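Local coordinates for protein benzoylformate Decarboxylase (Polynucleobacter necessarius, PDB 4K9Q) that binds thiamine diphosphate and magnesium and probably decarboxylates benzoylformate or a related 2-oxo acid, at residues V17-G22 / N40-L45; L202-D207 / A226-A231. One frame throughout, in Å; residues are numbered along the deposited sequence.

Contact 1 (V17-G22 / N40-L45); sequences VTTVVG and NYVLAL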
loop_
_atom_site.group_PDB
_atom_site.type_symbol
_atom_site.label_atom_id
_atom_site.label_comp_id
_atom_site.label_asym_id
_atom_site.label_seq_id
_atom_site.Cartn_x
_atom_site.Cartn_y
_atom_site.Cartn_z
ATOM N N VAL A 17 14.083 -1.760 27.610
ATOM C CA VAL A 17 13.136 -2.659 26.960
ATOM C C VAL A 17 13.798 -4.033 26.929
ATOM O O VAL A 17 14.553 -4.349 26.009
ATOM C CB VAL A 17 12.809 -2.154 25.539
ATOM C CG1 VAL A 17 11.887 -3.126 24.800
ATOM C CG2 VAL A 17 12.167 -0.762 25.623
ATOM N N THR A 18 13.541 -4.840 27.954
ATOM C CA THR A 18 14.300 -6.082 28.113
ATOM C C THR A 18 13.421 -7.335 28.184
ATOM O O THR A 18 13.869 -8.398 28.625
ATOM C CB THR A 18 15.252 -6.019 29.331
ATOM O OG1 THR A 18 14.487 -5.868 30.530
ATOM C CG2 THR A 18 16.210 -4.831 29.196
ATOM N N THR A 19 12.173 -7.205 27.745
ATOM C CA THR A 19 11.302 -8.365 27.615
ATOM C C THR A 19 10.960 -8.630 26.158
ATOM O O THR A 19 10.564 -7.722 25.431
ATOM C CB THR A 19 9.998 -8.216 28.419
ATOM O OG1 THR A 19 10.319 -7.987 29.797
ATOM C CG2 THR A 19 9.160 -9.497 28.308
ATOM N N VAL A 20 11.109 -9.890 25.748
ATOM C CA VAL A 20 10.740 -10.340 24.418
ATOM C C VAL A 20 9.661 -11.412 24.554
ATOM O O VAL A 20 9.892 -12.445 25.185
ATOM C CB VAL A 20 11.952 -10.970 23.675
ATOM C CG1 VAL A 20 11.509 -11.531 22.325
ATOM C CG2 VAL A 20 13.103 -9.960 23.506
ATOM N N VAL A 21 8.481 -11.175 23.993
ATOM C CA VAL A 21 7.488 -12.239 23.905
ATOM C C VAL A 21 7.579 -12.806 22.490
ATOM O O VAL A 21 7.647 -12.058 21.517
ATOM C CB VAL A 21 6.057 -11.726 24.176
ATOM C CG1 VAL A 21 5.097 -12.908 24.303
ATOM C CG2 VAL A 21 6.020 -10.858 25.432
ATOM N N GLY A 22 7.624 -14.121 22.351
ATOM C CA GLY A 22 7.927 -14.673 21.042
ATOM C C GLY A 22 7.356 -16.051 20.779
ATOM O O GLY A 22 6.924 -16.768 21.687
ATOM N N ASN A 40 14.268 -11.194 29.462
ATOM C CA ASN A 40 13.314 -12.282 29.658
ATOM C C ASN A 40 12.665 -12.633 28.331
ATOM O O ASN A 40 12.166 -11.749 27.642
ATOM C CB ASN A 40 12.229 -11.877 30.650
ATOM C CG ASN A 40 12.685 -11.976 32.095
ATOM O OD1 ASN A 40 13.528 -12.804 32.440
ATOM N ND2 ASN A 40 12.115 -11.139 32.952
ATOM N N TYR A 41 12.694 -13.909 27.967
ATOM C CA TYR A 41 11.967 -14.391 26.795
ATOM C C TYR A 41 10.752 -15.153 27.284
ATOM O O TYR A 41 10.867 -16.053 28.129
ATOM C CB TYR A 41 12.842 -15.312 25.949
ATOM C CG TYR A 41 12.186 -15.766 24.662
ATOM C CD1 TYR A 41 11.371 -16.890 24.633
ATOM C CD2 TYR A 41 12.377 -15.065 23.476
ATOM C CE1 TYR A 41 10.770 -17.304 23.466
ATOM C CE2 TYR A 41 11.783 -15.477 22.295
ATOM C CZ TYR A 41 10.981 -16.602 22.297
ATOM O OH TYR A 41 10.379 -17.024 21.133
ATOM N N VAL A 42 9.596 -14.792 26.744
ATOM C CA VAL A 42 8.334 -15.426 27.105
ATOM C C VAL A 42 7.747 -16.132 25.888
ATOM O O VAL A 42 7.299 -15.480 24.936
ATOM C CB VAL A 42 7.309 -14.394 27.632
ATOM C CG1 VAL A 42 5.960 -15.065 27.918
ATOM C CG2 VAL A 42 7.838 -13.691 28.870
ATOM N N LEU A 43 7.738 -17.462 25.924
ATOM C CA LEU A 43 7.202 -18.256 24.824
ATOM C C LEU A 43 5.690 -18.274 24.859
ATOM O O LEU A 43 5.091 -18.485 25.925
ATOM C CB LEU A 43 7.714 -19.705 24.902
ATOM C CG LEU A 43 7.110 -20.673 23.885
ATOM C CD1 LEU A 43 7.564 -20.336 22.453
ATOM C CD2 LEU A 43 7.445 -22.127 24.254
ATOM N N ALA A 44 5.070 -18.057 23.700
ATOM C CA ALA A 44 3.674 -18.453 23.530
ATOM C C ALA A 44 3.534 -19.334 22.284
ATOM O O ALA A 44 4.365 -19.277 21.369
ATOM C CB ALA A 44 2.768 -17.232 23.455
ATOM N N LEU A 45 2.492 -20.158 22.270
ATOM C CA LEU A 45 2.359 -21.220 21.277
ATOM C C LEU A 45 1.790 -20.776 19.942
ATOM O O LEU A 45 1.855 -21.533 18.977
ATOM C CB LEU A 45 1.469 -22.347 21.815
ATOM C CG LEU A 45 1.961 -23.088 23.064
ATOM C CD1 LEU A 45 0.857 -24.025 23.527
ATOM C CD2 LEU A 45 3.251 -23.846 22.769
#
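Gly-22 and Tyr-41 meet where two neighbouring parallel strands, 19-22 and 40-43, run side by side in the N-terminal thiamine-diphosphate-binding domain. With the short helix 29-32 the two strands form a beta-alpha-beta unit, and 40-43 is, within this chain, an outermost strand of that domain's parallel sheet. The backbone ladder is regular. Asn-40, at the start of its strand, is anchored through its main chain: its N donates to Thr-18 O, and its O takes an almost straight bond from Val-20 N (2.9 Å, N-H...O 177°). Val-20 O then receives Val-42 N at 2.8 Å, and Gly-22 both donates to Val-42 O and accepts from Ala-44 N. The beta-branched valines suit the extended chain. Val-20 shares its face with Tyr-41, whereas Val-21 and Val-42 lie on the other, against which helix 47-61 packs. Val-20 CG1, set anti to its own backbone N (chi1 176°), lies obliquely against the tyrosine ring and touches Tyr-41 CD2 at 3.8 Å. The ring carries on past Val-20 toward Gly-22. Glycine fits there because a beta-carbon on Gly-22 would fall only 2.5 Å from Tyr-41 OH, a clash. Pro-475 of the second subunit also packs on this tyrosine. With no side chain in the way, Tyr-41 OH settles 3.4 Å from Gly-22 CA and 3.2 Å from Gly-22 C.

Contact 2 (L202-D207 / A226-A231); sequences LIYGSD and APVWAA
Trp-229 O is held by two groups of the neighbouring strand: Tyr-204 N donates to it at 2.9 Å, and the Ile-203 CA approaches at 3.3 Å in a CA-H...O contact. The same pairing recurs one step back, where Leu-202 O accepts Trp-229 N and meets Val-228 CA. Before that, Leu-202 N is tied to Pro-227 O. At the far end Ala-231 N reaches Tyr-204 O from above the carbonyl plane, 36° out of it. Strands 201-204 and 228-230 are adjacent parallel members of the Rossmann-like central domain, whose six strands run in the order 3-2-1-4-5-6, and helix 214-224 forms part of the connection between them. That helix covers the face bearing Leu-202, Tyr-204 and Val-228. Val-228 is the branched wedge on this face. Its CG1, anti to the backbone N (chi1 174°), sits over one face of the Tyr-204 ring, offset toward the rim and 4.1 Å from CD2, while CG2 meets Leu-202 CD1 at 4.0 Å. Cut back to an alanine, this position would probably leave the Tyr-204 ring face and Leu-202 CD1 without their methyl partners and open a gap beneath helix 214-224. The phenol is fixed further out by a hydrogen bond from Tyr-204 OH to Gly-217 O in the helix. On the other face Ile-203 and the Trp-229 side chain both pack on Leu-250. Ile-203 CG2 meets Ala-231 CA at 3.6 Å and Ala-231 CB at 3.8 Å, so that the small alanine side chain packs on the isoleucine branch.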
loop_
_atom_site.group_PDB
_atom_site.type_symbol
_atom_site.label_atom_id
_atom_site.label_comp_id
_atom_site.label_asym_id
_atom_site.label_seq_id
_atom_site.Cartn_x
_atom_site.Cartn_y
_atom_site.Cartn_z
ATOM N N LEU A 202 -20.258 15.425 31.300
ATOM C CA LEU A 202 -18.921 14.943 30.977
ATOM C C LEU A 202 -18.956 13.501 30.491
ATOM O O LEU A 202 -19.643 12.664 31.071
ATOM C CB LEU A 202 -18.009 15.059 32.198
ATOM C CG LEU A 202 -17.664 16.463 32.686
ATOM C CD1 LEU A 202 -16.959 16.394 34.022
ATOM C CD2 LEU A 202 -16.785 17.144 31.668
ATOM N N ILE A 203 -18.218 13.226 29.417
ATOM C CA ILE A 203 -18.034 11.860 28.934
ATOM C C ILE A 203 -16.537 11.592 28.928
ATOM O O ILE A 203 -15.782 12.284 28.247
ATOM C CB ILE A 203 -18.607 11.665 27.523
ATOM C CG1 ILE A 203 -20.111 11.962 27.521
ATOM C CG2 ILE A 203 -18.324 10.232 27.017
ATOM C CD1 ILE A 203 -20.737 11.872 26.146
ATOM N N TYR A 204 -16.103 10.607 29.709
ATOM C CA TYR A 204 -14.672 10.304 29.839
ATOM C C TYR A 204 -14.316 9.002 29.120
ATOM O O TYR A 204 -15.046 8.012 29.213
ATOM C CB TYR A 204 -14.282 10.155 31.313
ATOM C CG TYR A 204 -14.118 11.436 32.102
ATOM C CD1 TYR A 204 -14.406 12.677 31.547
ATOM C CD2 TYR A 204 -13.668 11.395 33.417
ATOM C CE1 TYR A 204 -14.245 13.851 32.288
ATOM C CE2 TYR A 204 -13.505 12.555 34.161
ATOM C CZ TYR A 204 -13.795 13.776 33.594
ATOM O OH TYR A 204 -13.624 14.913 34.347
ATOM N N GLY A 205 -13.194 9.010 28.411
ATOM C CA GLY A 205 -12.691 7.820 27.753
ATOM C C GLY A 205 -11.328 7.406 28.265
ATOM O O GLY A 205 -10.745 8.039 29.158
ATOM N N SER A 206 -10.792 6.346 27.672
ATOM C CA SER A 206 -9.638 5.668 28.246
ATOM C C SER A 206 -8.271 6.333 28.090
ATOM O O SER A 206 -7.305 5.842 28.659
ATOM C CB SER A 206 -9.596 4.221 27.765
ATOM O OG SER A 206 -10.788 3.572 28.185
ATOM N N ASP A 207 -8.182 7.443 27.357
ATOM C CA ASP A 207 -6.930 8.211 27.348
ATOM C C ASP A 207 -6.594 8.606 28.785
ATOM O O ASP A 207 -5.422 8.708 29.163
ATOM C CB ASP A 207 -7.034 9.495 26.507
ATOM C CG ASP A 207 -7.133 9.238 25.007
ATOM O OD1 ASP A 207 -7.074 8.063 24.561
ATOM O OD2 ASP A 207 -7.266 10.251 24.267
ATOM N N ALA A 226 -20.711 18.068 37.605
ATOM C CA ALA A 226 -21.452 17.570 36.449
ATOM C C ALA A 226 -21.511 16.045 36.456
ATOM O O ALA A 226 -20.610 15.392 36.973
ATOM C CB ALA A 226 -20.814 18.065 35.166
ATOM N N PRO A 227 -22.583 15.476 35.884
ATOM C CA PRO A 227 -22.640 14.021 35.740
ATOM C C PRO A 227 -21.521 13.532 34.822
ATOM O O PRO A 227 -21.194 14.195 33.833
ATOM C CB PRO A 227 -24.004 13.787 35.083
ATOM C CG PRO A 227 -24.302 15.058 34.371
ATOM C CD PRO A 227 -23.731 16.141 35.243
ATOM N N VAL A 228 -20.953 12.379 35.152
ATOM C CA VAL A 228 -19.903 11.781 34.344
ATOM C C VAL A 228 -20.379 10.437 33.803
ATOM O O VAL A 228 -20.893 9.609 34.544
ATOM C CB VAL A 228 -18.625 11.568 35.173
ATOM C CG1 VAL A 228 -17.594 10.808 34.367
ATOM C CG2 VAL A 228 -18.066 12.923 35.636
ATOM N N TRP A 229 -20.222 10.239 32.500
ATOM C CA TRP A 229 -20.493 8.945 31.885
ATOM C C TRP A 229 -19.207 8.414 31.290
ATOM O O TRP A 229 -18.381 9.187 30.819
ATOM C CB TRP A 229 -21.478 9.096 30.735
ATOM C CG TRP A 229 -22.878 9.418 31.152
ATOM C CD1 TRP A 229 -23.376 10.646 31.472
ATOM C CD2 TRP A 229 -23.966 8.498 31.266
ATOM N NE1 TRP A 229 -24.712 10.545 31.788
ATOM C CE2 TRP A 229 -25.099 9.238 31.659
ATOM C CE3 TRP A 229 -24.096 7.117 31.062
ATOM C CZ2 TRP A 229 -26.343 8.644 31.870
ATOM C CZ3 TRP A 229 -25.337 6.529 31.268
ATOM C CH2 TRP A 229 -26.438 7.290 31.667
ATOM N N ALA A 230 -19.050 7.096 31.270
ATOM C CA ALA A 230 -17.955 6.498 30.521
ATOM C C ALA A 230 -18.357 6.429 29.047
ATOM O O ALA A 230 -19.499 6.080 28.715
ATOM C CB ALA A 230 -17.619 5.105 31.064
ATOM N N ALA A 231 -17.430 6.780 28.161
ATOM C CA ALA A 231 -17.672 6.653 26.726
ATOM C C ALA A 231 -18.053 5.209 26.375
ATOM O O ALA A 231 -17.670 4.282 27.090
ATOM C CB ALA A 231 -16.437 7.082 25.951
#

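How the contacts relate
Both contacts pair the backbones of adjacent parallel strands, but in different domains of one chain: contact 1 in the N-terminal domain and contact 2 in the central one. They follow one another in sequence, lie on opposite sides of the chain's centre, and do not touch; their centres are 35 Å apart and their nearest atoms about 20 Å. Neither contact forms part of the known cofactor or metal sites, but the Leu-43 side chain of contact 1 lies about 8 Å from a bound thiamine diphosphate, and a second subunit packs against it, consistent with the cofactor site between subunits known in this family. Contact 2 is buried within its own chain.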